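Local coordinates for PlaB phospholipase (Legionella pneumophila, PDB 6ZTI), which probably hydrolyses phospholipids as a virulence-linked alpha/beta hydrolase whose activity is controlled by NAD(H)-mediated tetramerization, at residues Ser25-Pro36 with Ile55-Phe63; Ser62-Ile72 with Glu157-Trp165. All coordinates share one frame; numbering follows the deposited sequence.

How the contacts relate
Contact 1 and contact 2 lie in series along the chain, their centres about 16 Å apart, and share S62 and F63, the turn that leads from strand 55-60 to helix 69-89. Contact 1 joins elements of the beta-alpha-beta unit 16-21, 35-44, 55-60; contact 2 then sets the following turn and helix start against 157-165. They also touch directly: S25 OG of contact 1 lies 3.3 Å from E157 CG of contact 2. Both reach the second subunit of the tetramer. The NAD(+)-binding R145 is about 11 Å from S25 and about 9 Å from P158, side chain to side chain; none of the residues of either contact lines the nucleotide pockets.

Contact 1. Residues Ser25-Pro36 with Ile55-Phe63; sequences SVTHTNTYGELP and IYLGRYISF
Y32 OH donates a 2.8 Å hydrogen bond to G58 O, linking the loop after strand 16-21 to strand 55-60, outermost of the parallel sheet within this chain, inside the first beta-alpha-beta unit of this alpha/beta hydrolase. G58 O lies at the edge of the phenol ring, near its plane, whereas the OH approaches G58 from above the carbonyl plane, with a C=O...OH angle of 127°. With CG placed beside its own backbone N (chi1 -58°), the ring leaves the 3-10 turn 29-32 toward the strand, while the methyl CG2 of T31 rests over one of its faces.

Further along, the side chains of Y32 and L57 run antiparallel alongside one another, CD2 to CD2 at 4.0 Å. The same L57 methyl is shared with the first turn of helix 35-44: P36 CG meets L57 CD2 at 3.6 Å. I55 extends this apolar strip, its CG2 lying 4.3 Å from P36 CB, and its CD1 comes up to P36 O.

T29 presents its CG2 methyl to G58 O and to R59 CB. Its OG1 instead accepts a hydrogen bond from the backbone N of A477 of the second subunit. Residues 57-60 pair with a strand of that subunit in an antiparallel ladder, so the sheet continues across the interface and T29 lies beside the join.

Past the end of the strand, S62 turns its OG toward the start of the loop, 3.1 Å from S25 N. F63 comes next, its side chain running roughly perpendicular to that of T27 with CD2 4.2 Å from T27 CG2, and at the ring edge F63 CE2 stands 3.8 Å from V26 O.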
loop_
_atom_site.group_PDB
_atom_site.type_symbol
_atom_site.label_atom_id
_atom_site.label_comp_id
_atom_site.label_asym_id
_atom_site.label_seq_id
_atom_site.Cartn_x
_atom_site.Cartn_y
_atom_site.Cartn_z
ATOM N N SER B 25 25.844 3.867 8.553
ATOM C CA SER B 25 26.249 2.514 8.179
ATOM C C SER B 25 27.659 2.163 8.638
ATOM O O SER B 25 28.210 1.152 8.196
ATOM C CB SER B 25 26.127 2.299 6.666
ATOM O OG SER B 25 24.762 2.223 6.281
ATOM N N VAL B 26 28.244 2.949 9.540
ATOM C CA VAL B 26 29.600 2.711 10.025
ATOM C C VAL B 26 29.581 1.646 11.113
ATOM O O VAL B 26 28.733 1.668 12.012
ATOM C CB VAL B 26 30.212 4.026 10.541
ATOM C CG1 VAL B 26 31.497 3.774 11.279
ATOM C CG2 VAL B 26 30.453 4.974 9.378
ATOM N N THR B 27 30.538 0.711 11.048
ATOM C CA THR B 27 30.653 -0.333 12.061
ATOM C C THR B 27 32.048 -0.428 12.669
ATOM O O THR B 27 32.332 -1.399 13.379
ATOM C CB THR B 27 30.274 -1.705 11.489
ATOM O OG1 THR B 27 31.186 -2.064 10.445
ATOM C CG2 THR B 27 28.854 -1.689 10.951
ATOM N N HIS B 28 32.915 0.554 12.431
ATOM C CA HIS B 28 34.301 0.478 12.872
ATOM C C HIS B 28 34.870 1.888 12.880
ATOM O O HIS B 28 34.680 2.635 11.915
ATOM C CB HIS B 28 35.094 -0.439 11.935
ATOM C CG HIS B 28 36.378 -0.939 12.511
ATOM N ND1 HIS B 28 37.328 -0.101 13.057
ATOM C CD2 HIS B 28 36.885 -2.191 12.602
ATOM C CE1 HIS B 28 38.356 -0.818 13.475
ATOM N NE2 HIS B 28 38.113 -2.089 13.210
ATOM N N THR B 29 35.559 2.252 13.968
ATOM C CA THR B 29 36.063 3.610 14.134
ATOM C C THR B 29 37.289 3.896 13.279
ATOM O O THR B 29 37.786 5.028 13.300
ATOM C CB THR B 29 36.388 3.894 15.609
ATOM O OG1 THR B 29 37.134 2.809 16.168
ATOM C CG2 THR B 29 35.101 4.102 16.421
ATOM N N ASN B 30 37.801 2.919 12.534
ATOM C CA ASN B 30 38.808 3.246 11.533
ATOM C C ASN B 30 38.239 4.126 10.432
ATOM O O ASN B 30 39.007 4.652 9.618
ATOM C CB ASN B 30 39.421 1.971 10.928
ATOM C CG ASN B 30 38.404 1.094 10.205
ATOM O OD1 ASN B 30 37.284 1.509 9.923
ATOM N ND2 ASN B 30 38.808 -0.133 9.896
ATOM N N THR B 31 36.914 4.290 10.397
ATOM C CA THR B 31 36.285 5.254 9.503
ATOM C C THR B 31 36.965 6.618 9.569
ATOM O O THR B 31 36.947 7.368 8.586
ATOM C CB THR B 31 34.800 5.378 9.866
ATOM O OG1 THR B 31 34.116 6.192 8.902
ATOM C CG2 THR B 31 34.631 6.009 11.249
ATOM N N TYR B 32 37.569 6.957 10.712
ATOM C CA TYR B 32 38.236 8.243 10.895
ATOM C C TYR B 32 39.641 8.283 10.309
ATOM O O TYR B 32 40.289 9.334 10.380
ATOM C CB TYR B 32 38.312 8.602 12.387
ATOM C CG TYR B 32 36.966 8.672 13.083
ATOM C CD1 TYR B 32 35.974 9.527 12.624
ATOM C CD2 TYR B 32 36.698 7.903 14.221
ATOM C CE1 TYR B 32 34.744 9.602 13.260
ATOM C CE2 TYR B 32 35.477 7.974 14.863
ATOM C CZ TYR B 32 34.505 8.831 14.374
ATOM O OH TYR B 32 33.278 8.916 15.000
ATOM N N GLY B 33 40.121 7.183 9.724
ATOM C CA GLY B 33 41.469 7.155 9.201
ATOM C C GLY B 33 42.445 7.237 10.359
ATOM O O GLY B 33 42.161 6.798 11.469
ATOM N N GLU B 34 43.609 7.832 10.098
ATOM C CA GLU B 34 44.585 8.106 11.142
ATOM C C GLU B 34 44.584 9.571 11.575
ATOM O O GLU B 34 45.515 10.007 12.263
ATOM C CB GLU B 34 45.980 7.666 10.680
ATOM C CG GLU B 34 46.064 6.166 10.386
ATOM C CD GLU B 34 47.483 5.666 10.105
ATOM O OE1 GLU B 34 48.287 6.391 9.476
ATOM O OE2 GLU B 34 47.792 4.528 10.523
ATOM N N LEU B 35 43.536 10.323 11.237
ATOM C CA LEU B 35 43.493 11.735 11.610
ATOM C C LEU B 35 43.494 11.970 13.117
ATOM O O LEU B 35 44.137 12.940 13.556
ATOM C CB LEU B 35 42.264 12.400 10.976
ATOM C CG LEU B 35 42.093 13.879 11.330
ATOM C CD1 LEU B 35 43.332 14.645 10.886
ATOM C CD2 LEU B 35 40.837 14.467 10.733
ATOM N N PRO B 36 42.814 11.169 13.947
ATOM C CA PRO B 36 42.919 11.384 15.406
ATOM C C PRO B 36 44.339 11.279 15.935
ATOM O O PRO B 36 44.790 12.159 16.682
ATOM C CB PRO B 36 42.003 10.293 15.981
ATOM C CG PRO B 36 41.022 10.009 14.881
ATOM C CD PRO B 36 41.822 10.134 13.614
ATOM N N ILE B 55 41.461 13.848 23.032
ATOM C CA ILE B 55 40.889 13.543 21.726
ATOM C C ILE B 55 40.033 12.294 21.886
ATOM O O ILE B 55 40.516 11.260 22.368
ATOM C CB ILE B 55 41.975 13.341 20.657
ATOM C CG1 ILE B 55 42.809 14.620 20.522
ATOM C CG2 ILE B 55 41.336 12.947 19.324
ATOM C CD1 ILE B 55 44.033 14.475 19.628
ATOM N N TYR B 56 38.766 12.395 21.486
ATOM C CA TYR B 56 37.776 11.355 21.706
ATOM C C TYR B 56 37.212 10.851 20.388
ATOM O O TYR B 56 36.933 11.631 19.472
ATOM C CB TYR B 56 36.632 11.863 22.577
ATOM C CG TYR B 56 37.019 12.020 24.022
ATOM C CD1 TYR B 56 37.711 13.140 24.455
ATOM C CD2 TYR B 56 36.704 11.043 24.958
ATOM C CE1 TYR B 56 38.082 13.281 25.794
ATOM C CE2 TYR B 56 37.070 11.183 26.297
ATOM C CZ TYR B 56 37.753 12.303 26.700
ATOM O OH TYR B 56 38.125 12.447 28.018
ATOM N N LEU B 57 37.033 9.544 20.313
ATOM C CA LEU B 57 36.351 8.916 19.199
ATOM C C LEU B 57 34.895 8.691 19.593
ATOM O O LEU B 57 34.613 8.015 20.589
ATOM C CB LEU B 57 37.040 7.609 18.817
ATOM C CG LEU B 57 38.520 7.699 18.476
ATOM C CD1 LEU B 57 38.986 6.353 17.918
ATOM C CD2 LEU B 57 38.803 8.826 17.496
ATOM N N GLY B 58 33.979 9.298 18.838
ATOM C CA GLY B 58 32.573 8.993 19.001
ATOM C C GLY B 58 32.212 7.714 18.271
ATOM O O GLY B 58 32.798 7.373 17.245
ATOM N N ARG B 59 31.276 6.959 18.849
ATOM C CA ARG B 59 30.695 5.802 18.174
ATOM C C ARG B 59 29.215 5.743 18.521
ATOM O O ARG B 59 28.848 5.729 19.704
ATOM C CB ARG B 59 31.413 4.499 18.555
ATOM C CG ARG B 59 31.307 4.071 20.010
ATOM C CD ARG B 59 32.198 2.857 20.278
ATOM N NE ARG B 59 31.940 2.281 21.592
ATOM C CZ ARG B 59 32.452 2.748 22.729
ATOM N NH1 ARG B 59 33.259 3.800 22.723
ATOM N NH2 ARG B 59 32.153 2.160 23.877
ATOM N N TYR B 60 28.369 5.753 17.490
ATOM C CA TYR B 60 26.928 5.666 17.649
ATOM C C TYR B 60 26.394 4.599 16.706
ATOM O O TYR B 60 27.095 4.114 15.814
ATOM C CB TYR B 60 26.240 7.025 17.404
ATOM C CG TYR B 60 26.317 7.576 15.990
ATOM C CD1 TYR B 60 25.386 7.208 15.028
ATOM C CD2 TYR B 60 27.298 8.493 15.626
ATOM C CE1 TYR B 60 25.445 7.708 13.743
ATOM C CE2 TYR B 60 27.356 9.008 14.332
ATOM C CZ TYR B 60 26.431 8.610 13.401
ATOM O OH TYR B 60 26.492 9.112 12.120
ATOM N N ILE B 61 25.144 4.220 16.936
ATOM C CA ILE B 61 24.526 3.088 16.262
ATOM C C ILE B 61 23.675 3.620 15.120
ATOM O O ILE B 61 22.646 4.269 15.343
ATOM C CB ILE B 61 23.686 2.250 17.227
ATOM C CG1 ILE B 61 24.523 1.831 18.432
ATOM C CG2 ILE B 61 23.114 1.039 16.492
ATOM C CD1 ILE B 61 25.718 0.986 18.085
ATOM N N SER B 62 24.091 3.310 13.896
ATOM C CA SER B 62 23.400 3.738 12.691
ATOM C C SER B 62 22.705 2.590 11.977
ATOM O O SER B 62 22.136 2.799 10.901
ATOM C CB SER B 62 24.399 4.400 11.733
ATOM O OG SER B 62 25.569 3.601 11.617
ATOM N N PHE B 63 22.745 1.383 12.536
ATOM C CA PHE B 63 22.208 0.203 11.871
ATOM C C PHE B 63 21.062 -0.439 12.649
ATOM O O PHE B 63 20.790 -1.629 12.470
ATOM C CB PHE B 63 23.337 -0.802 11.634
ATOM C CG PHE B 63 24.232 -0.986 12.820
ATOM C CD1 PHE B 63 23.852 -1.812 13.860
ATOM C CD2 PHE B 63 25.450 -0.323 12.901
ATOM C CE1 PHE B 63 24.665 -1.981 14.967
ATOM C CE2 PHE B 63 26.273 -0.490 14.009
ATOM C CZ PHE B 63 25.880 -1.319 15.042
#

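Contact 2. Residues Ser62-Ile72 with Glu157-Trp165; sequences SFDDTVTVDDI and EPGKCVLDW
V69 meets W165 nearly perpendicularly, side chain to side chain, its CG1 over one face of the indole, 4.3 Å from the centroid of the five-membered ring in a CH-pi contact. The other methyl, CG2, reaches W165 CG at 3.7 Å. CG1 points away from the backbone N of V69 (chi1 173°), which leaves both branches directed at the tryptophan. V162 packs its CG2 against V69 and against CD1 of I72, extending the apolar layer between the start of helix 69-89 and helix 160-166.

C161 fits beside the turn instead: its CB is 3.3 Å from V67 O and also meets T68 CG2. A water bridges the two helices here, accepting from V69 N and donating to C161 O. T68 itself closes a capping box with D71, each side chain accepting from the other's backbone N.

D65 reaches over to the backbone of K160, and its OD1 accepts from K160 N at 2.8 Å, on the anti side and 28° out of the carboxylate plane. This first-turn N-H of helix 160-166 is thus satisfied from outside the helix, while G159 N at the N-cap donates to S62 O at 3.0 Å. The Asx turn of D64 shapes the chain opposite, with OD1 gripped by both N and OG1 of T66.

Around this junction, W165 also packs on P104 of helix 102-114 and on helix 171-180. The start of helix 69-89 touches helix 102-114 through I72 and I105, packs on helix 160-166 through V69, and faces the second subunit with D70 and D71, which form salt bridges to R351 and R461 of that chain.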
loop_
_atom_site.group_PDB
_atom_site.type_symbol
_atom_site.label_atom_id
_atom_site.label_comp_id
_atom_site.label_asym_id
_atom_site.label_seq_id
_atom_site.Cartn_x
_atom_site.Cartn_y
_atom_site.Cartn_z
ATOM N N SER B 62 24.091 3.310 13.896
ATOM C CA SER B 62 23.400 3.738 12.691
ATOM C C SER B 62 22.705 2.590 11.977
ATOM O O SER B 62 22.136 2.799 10.901
ATOM C CB SER B 62 24.399 4.400 11.733
ATOM O OG SER B 62 25.569 3.601 11.617
ATOM N N PHE B 63 22.745 1.383 12.536
ATOM C CA PHE B 63 22.208 0.203 11.871
ATOM C C PHE B 63 21.062 -0.439 12.649
ATOM O O PHE B 63 20.790 -1.629 12.470
ATOM C CB PHE B 63 23.337 -0.802 11.634
ATOM C CG PHE B 63 24.232 -0.986 12.820
ATOM C CD1 PHE B 63 23.852 -1.812 13.860
ATOM C CD2 PHE B 63 25.450 -0.323 12.901
ATOM C CE1 PHE B 63 24.665 -1.981 14.967
ATOM C CE2 PHE B 63 26.273 -0.490 14.009
ATOM C CZ PHE B 63 25.880 -1.319 15.042
ATOM N N ASP B 64 20.372 0.328 13.491
ATOM C CA ASP B 64 19.208 -0.142 14.237
ATOM C C ASP B 64 17.972 0.574 13.705
ATOM O O ASP B 64 17.895 1.804 13.762
ATOM C CB ASP B 64 19.380 0.126 15.735
ATOM C CG ASP B 64 18.191 -0.338 16.562
ATOM O OD1 ASP B 64 17.034 -0.227 16.099
ATOM O OD2 ASP B 64 18.418 -0.809 17.691
ATOM N N ASP B 65 16.994 -0.194 13.226
ATOM C CA ASP B 65 15.821 0.398 12.593
ATOM C C ASP B 65 14.936 1.189 13.554
ATOM O O ASP B 65 14.093 1.960 13.083
ATOM C CB ASP B 65 14.983 -0.687 11.920
ATOM C CG ASP B 65 15.567 -1.143 10.596
ATOM O OD1 ASP B 65 16.293 -0.355 9.947
ATOM O OD2 ASP B 65 15.294 -2.294 10.199
ATOM N N THR B 66 15.099 1.040 14.866
ATOM C CA THR B 66 14.268 1.776 15.814
ATOM C C THR B 66 14.889 3.094 16.267
ATOM O O THR B 66 14.173 3.942 16.810
ATOM C CB THR B 66 13.970 0.913 17.044
ATOM O OG1 THR B 66 15.167 0.717 17.803
ATOM C CG2 THR B 66 13.427 -0.441 16.622
ATOM N N VAL B 67 16.177 3.302 16.023
ATOM C CA VAL B 67 16.891 4.472 16.526
ATOM C C VAL B 67 16.676 5.640 15.576
ATOM O O VAL B 67 16.786 5.491 14.353
ATOM C CB VAL B 67 18.387 4.155 16.703
ATOM C CG1 VAL B 67 19.167 5.400 17.104
ATOM C CG2 VAL B 67 18.558 3.039 17.733
ATOM N N THR B 68 16.353 6.802 16.140
ATOM C CA THR B 68 16.100 8.014 15.380
ATOM C C THR B 68 17.232 9.023 15.575
ATOM O O THR B 68 18.048 8.919 16.500
ATOM C CB THR B 68 14.766 8.652 15.795
ATOM O OG1 THR B 68 14.900 9.225 17.102
ATOM C CG2 THR B 68 13.627 7.617 15.803
ATOM N N VAL B 69 17.263 10.023 14.687
ATOM C CA VAL B 69 18.228 11.112 14.823
ATOM C C VAL B 69 18.012 11.833 16.149
ATOM O O VAL B 69 18.970 12.212 16.832
ATOM C CB VAL B 69 18.124 12.063 13.614
ATOM C CG1 VAL B 69 18.985 13.307 13.798
ATOM C CG2 VAL B 69 18.541 11.340 12.352
ATOM N N ASP B 70 16.752 12.008 16.544
ATOM C CA ASP B 70 16.442 12.545 17.863
ATOM C C ASP B 70 17.079 11.710 18.974
ATOM O O ASP B 70 17.692 12.257 19.899
ATOM C CB ASP B 70 14.929 12.590 18.043
ATOM C CG ASP B 70 14.522 13.030 19.434
ATOM O OD1 ASP B 70 14.770 14.208 19.773
ATOM O OD2 ASP B 70 13.942 12.204 20.172
ATOM N N ASP B 71 16.901 10.384 18.917
ATOM C CA ASP B 71 17.523 9.468 19.872
ATOM C C ASP B 71 19.034 9.661 19.941
ATOM O O ASP B 71 19.621 9.701 21.030
ATOM C CB ASP B 71 17.243 8.008 19.487
ATOM C CG ASP B 71 15.770 7.607 19.571
ATOM O OD1 ASP B 71 14.927 8.325 20.165
ATOM O OD2 ASP B 71 15.471 6.520 19.020
ATOM N N ILE B 72 19.689 9.741 18.777
ATOM C CA ILE B 72 21.143 9.784 18.756
ATOM C C ILE B 72 21.647 11.103 19.325
ATOM O O ILE B 72 22.666 11.141 20.016
ATOM C CB ILE B 72 21.665 9.556 17.327
ATOM C CG1 ILE B 72 21.312 8.143 16.850
ATOM C CG2 ILE B 72 23.168 9.767 17.257
ATOM C CD1 ILE B 72 21.404 7.972 15.343
ATOM N N GLU B 157 21.332 -2.798 5.854
ATOM C CA GLU B 157 22.356 -2.220 6.725
ATOM C C GLU B 157 21.841 -0.986 7.477
ATOM O O GLU B 157 21.670 -1.038 8.698
ATOM C CB GLU B 157 23.616 -1.860 5.924
ATOM C CG GLU B 157 24.634 -1.020 6.702
ATOM C CD GLU B 157 25.692 -1.854 7.426
ATOM O OE1 GLU B 157 26.872 -1.797 7.009
ATOM O OE2 GLU B 157 25.353 -2.554 8.410
ATOM N N PRO B 158 21.568 0.106 6.760
ATOM C CA PRO B 158 21.249 1.365 7.444
ATOM C C PRO B 158 19.882 1.324 8.107
ATOM O O PRO B 158 18.975 0.609 7.678
ATOM C CB PRO B 158 21.294 2.410 6.322
ATOM C CG PRO B 158 21.197 1.646 5.029
ATOM C CD PRO B 158 21.247 0.168 5.322
ATOM N N GLY B 159 19.753 2.106 9.177
ATOM C CA GLY B 159 18.527 2.114 9.958
ATOM C C GLY B 159 17.428 2.930 9.288
ATOM O O GLY B 159 17.646 4.043 8.804
ATOM N N LYS B 160 16.219 2.370 9.296
ATOM C CA LYS B 160 15.141 2.958 8.513
ATOM C C LYS B 160 14.805 4.361 8.990
ATOM O O LYS B 160 14.493 5.239 8.178
ATOM C CB LYS B 160 13.899 2.070 8.569
ATOM C CG LYS B 160 12.849 2.429 7.519
ATOM C CD LYS B 160 11.821 3.411 8.057
ATOM C CE LYS B 160 10.819 3.820 6.988
ATOM N NZ LYS B 160 9.778 4.747 7.533
ATOM N N CYS B 161 14.845 4.599 10.306
ATOM C CA CYS B 161 14.437 5.910 10.800
ATOM C C CYS B 161 15.449 6.988 10.437
ATOM O O CYS B 161 15.066 8.133 10.174
ATOM C CB CYS B 161 14.216 5.866 12.307
ATOM S SG CYS B 161 12.707 4.958 12.770
ATOM N N VAL B 162 16.737 6.652 10.415
ATOM C CA VAL B 162 17.713 7.620 9.942
ATOM C C VAL B 162 17.553 7.873 8.443
ATOM O O VAL B 162 17.816 8.980 7.965
ATOM C CB VAL B 162 19.136 7.145 10.282
ATOM C CG1 VAL B 162 20.167 8.105 9.666
ATOM C CG2 VAL B 162 19.306 7.042 11.795
ATOM N N LEU B 163 17.161 6.855 7.673
ATOM C CA LEU B 163 16.914 7.065 6.248
ATOM C C LEU B 163 15.733 7.995 6.015
ATOM O O LEU B 163 15.736 8.770 5.052
ATOM C CB LEU B 163 16.662 5.730 5.548
ATOM C CG LEU B 163 17.849 4.767 5.489
ATOM C CD1 LEU B 163 17.460 3.490 4.759
ATOM C CD2 LEU B 163 19.043 5.407 4.803
ATOM N N ASP B 164 14.710 7.936 6.872
ATOM C CA ASP B 164 13.611 8.887 6.746
ATOM C C ASP B 164 14.090 10.320 6.945
ATOM O O ASP B 164 13.541 11.248 6.336
ATOM C CB ASP B 164 12.517 8.556 7.756
ATOM C CG ASP B 164 11.771 7.281 7.422
ATOM O OD1 ASP B 164 11.625 6.952 6.226
ATOM O OD2 ASP B 164 11.324 6.612 8.368
ATOM N N TRP B 165 15.103 10.524 7.793
ATOM C CA TRP B 165 15.681 11.857 7.968
ATOM C C TRP B 165 16.493 12.255 6.743
ATOM O O TRP B 165 16.358 13.368 6.226
ATOM C CB TRP B 165 16.563 11.903 9.232
ATOM C CG TRP B 165 16.874 13.307 9.744
ATOM C CD1 TRP B 165 16.311 13.931 10.831
ATOM C CD2 TRP B 165 17.798 14.255 9.185
ATOM N NE1 TRP B 165 16.826 15.194 10.975
ATOM C CE2 TRP B 165 17.740 15.419 9.983
ATOM C CE3 TRP B 165 18.671 14.232 8.102
ATOM C CZ2 TRP B 165 18.511 16.545 9.720
ATOM C CZ3 TRP B 165 19.441 15.363 7.835
ATOM C CH2 TRP B 165 19.355 16.499 8.644
HETATM O O HOH W 1 15.075 10.035 12.255
#